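PDB 3ISR: transglutaminase-like enzymes, putative cysteine protease from Cytophaga hutchinsonii, which probably acts as a cysteine protease of the transglutaminase-like superfamily, whose substrate is not established. Local coordinates for residues G204-L209 against N238-I243. Numbering follows the deposited sequence.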
loop_
_atom_site.group_PDB
_atom_site.type_symbol
_atom_site.label_atom_id
_atom_site.label_comp_id
_atom_site.label_asym_id
_atom_site.label_seq_id
_atom_site.Cartn_x
_atom_site.Cartn_y
_atom_site.Cartn_z
ATOM N N GLY B 204 -4.492 -18.970 -21.346
ATOM C CA GLY B 204 -4.569 -20.063 -22.281
ATOM C C GLY B 204 -3.842 -21.313 -21.866
ATOM O O GLY B 204 -3.139 -21.347 -20.839
ATOM N N TYR B 205 -4.047 -22.355 -22.664
ATOM C CA TYR B 205 -3.160 -23.530 -22.654
ATOM C C TYR B 205 -1.915 -23.188 -23.478
ATOM O O TYR B 205 -2.011 -22.448 -24.449
ATOM C CB TYR B 205 -3.896 -24.716 -23.263
ATOM C CG TYR B 205 -5.064 -25.179 -22.427
ATOM C CD1 TYR B 205 -4.902 -26.172 -21.470
ATOM C CD2 TYR B 205 -6.319 -24.622 -22.584
ATOM C CE1 TYR B 205 -5.972 -26.595 -20.680
ATOM C CE2 TYR B 205 -7.411 -25.048 -21.805
ATOM C CZ TYR B 205 -7.221 -26.032 -20.852
ATOM O OH TYR B 205 -8.282 -26.459 -20.079
ATOM N N ALA B 206 -0.751 -23.706 -23.107
ATOM C CA ALA B 206 0.485 -23.298 -23.772
ATOM C C ALA B 206 1.368 -24.488 -24.137
ATOM O O ALA B 206 1.931 -25.137 -23.255
ATOM C CB ALA B 206 1.266 -22.326 -22.889
ATOM N N PHE B 207 1.497 -24.742 -25.441
ATOM C CA PHE B 207 2.391 -25.785 -25.945
ATOM C C PHE B 207 3.833 -25.485 -25.531
ATOM O O PHE B 207 4.286 -24.342 -25.611
ATOM C CB PHE B 207 2.268 -25.917 -27.475
ATOM C CG PHE B 207 3.172 -26.976 -28.080
ATOM C CD1 PHE B 207 3.239 -28.259 -27.533
ATOM C CD2 PHE B 207 3.945 -26.686 -29.201
ATOM C CE1 PHE B 207 4.073 -29.248 -28.095
ATOM C CE2 PHE B 207 4.787 -27.668 -29.771
ATOM C CZ PHE B 207 4.845 -28.946 -29.215
ATOM N N LYS B 208 4.522 -26.513 -25.045
ATOM C CA LYS B 208 5.943 -26.435 -24.695
ATOM C C LYS B 208 6.239 -25.633 -23.417
ATOM O O LYS B 208 7.408 -25.432 -23.065
ATOM C CB LYS B 208 6.802 -25.953 -25.884
ATOM N N LEU B 209 5.192 -25.208 -22.712
ATOM C CA LEU B 209 5.352 -24.679 -21.361
ATOM C C LEU B 209 5.826 -25.776 -20.411
ATOM O O LEU B 209 5.182 -26.815 -20.283
ATOM C CB LEU B 209 4.048 -24.086 -20.835
ATOM C CG LEU B 209 4.049 -23.521 -19.411
ATOM C CD1 LEU B 209 5.129 -22.466 -19.213
ATOM C CD2 LEU B 209 2.674 -22.961 -19.058
ATOM N N ASN B 238 3.015 -18.835 -30.771
ATOM C CA ASN B 238 2.093 -19.542 -31.646
ATOM C C ASN B 238 1.644 -20.884 -31.087
ATOM O O ASN B 238 0.882 -21.598 -31.744
ATOM C CB ASN B 238 2.673 -19.714 -33.070
ATOM C CG ASN B 238 4.018 -20.443 -33.097
ATOM O OD1 ASN B 238 4.739 -20.517 -32.100
ATOM N ND2 ASN B 238 4.381 -20.930 -34.265
ATOM N N GLY B 239 2.127 -21.231 -29.895
ATOM C CA GLY B 239 1.684 -22.448 -29.209
ATOM C C GLY B 239 0.530 -22.267 -28.226
ATOM O O GLY B 239 0.187 -23.197 -27.500
ATOM N N LEU B 240 -0.085 -21.081 -28.219
ATOM C CA LEU B 240 -1.163 -20.769 -27.271
ATOM C C LEU B 240 -2.559 -21.111 -27.760
ATOM O O LEU B 240 -2.924 -20.830 -28.901
ATOM C CB LEU B 240 -1.126 -19.288 -26.883
ATOM C CG LEU B 240 0.086 -18.843 -26.070
ATOM C CD1 LEU B 240 0.224 -17.304 -26.124
ATOM C CD2 LEU B 240 -0.012 -19.317 -24.625
ATOM N N VAL B 241 -3.342 -21.710 -26.877
ATOM C CA VAL B 241 -4.755 -21.943 -27.142
ATOM C C VAL B 241 -5.545 -21.108 -26.152
ATOM O O VAL B 241 -5.396 -21.282 -24.931
ATOM C CB VAL B 241 -5.100 -23.437 -27.016
ATOM C CG1 VAL B 241 -6.590 -23.660 -27.187
ATOM C CG2 VAL B 241 -4.304 -24.239 -28.058
ATOM N N LYS B 242 -6.386 -20.214 -26.672
ATOM C CA LYS B 242 -7.041 -19.203 -25.852
ATOM C C LYS B 242 -8.155 -19.760 -24.994
ATOM O O LYS B 242 -9.047 -20.457 -25.478
ATOM C CB LYS B 242 -7.626 -18.083 -26.722
ATOM C CG LYS B 242 -8.264 -16.952 -25.888
ATOM C CD LYS B 242 -9.017 -15.951 -26.775
ATOM C CE LYS B 242 -8.060 -15.065 -27.560
ATOM N NZ LYS B 242 -8.745 -14.048 -28.436
ATOM N N ILE B 243 -8.121 -19.396 -23.725
ATOM C CA ILE B 243 -9.220 -19.666 -22.822
ATOM C C ILE B 243 -10.050 -18.413 -22.655
ATOM O O ILE B 243 -11.254 -18.429 -22.932
ATOM C CB ILE B 243 -8.708 -20.157 -21.456
ATOM C CG1 ILE B 243 -8.133 -21.557 -21.616
ATOM C CG2 ILE B 243 -9.833 -20.143 -20.395
ATOM C CD1 ILE B 243 -7.187 -21.938 -20.475
#
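Y205 and V241 form the hydrogen-bonded pair of an antiparallel ladder between strand 199-206 and strand 240-246. The two belong to the four-stranded antiparallel sheet of the transglutaminase-like domain, in which 240-246 is an outermost strand within the chain. The axes of 204-206 and 240-243 run at 162°.

Three backbone hydrogen bonds join the two segments, two of them in the Y205-V241 pair. Y205 N reaches V241 O at 2.8 Å, in the carbonyl plane but bent at the hydrogen (137°). V241 N returns to Y205 O at 2.9 Å, almost straight. Past the end of strand 199-206, F207 N bonds G239 O at 2.9 Å, with the donor well above the carbonyl plane. Y205 O also takes a CA-H...O contact from L240 CA at 3.4 Å. G204 suits its place, because a CB there would clash with V241 O.

Apolar contacts lie on both faces of the sheet. A206 CB meets L240 CD2 at 3.7 Å on one. Y205 and V241 share the other, where the strands 12-24 and 261-272 pack against the tyrosine. Y205 OH is hydrogen-bonded to V34 O and S18 OG. With an alanine in place of this tyrosine, a gap is likely to open beside I243 CD1, and V34 O would probably be left without this donor.

The I243 side chain crosses that of Y205 at about a right angle. Its CG1 is anti to the carbonyl carbon (chi1 -70°), which brings the end of the side chain to the ring, and CD1 touches Y205 CE2 at 3.4 Å.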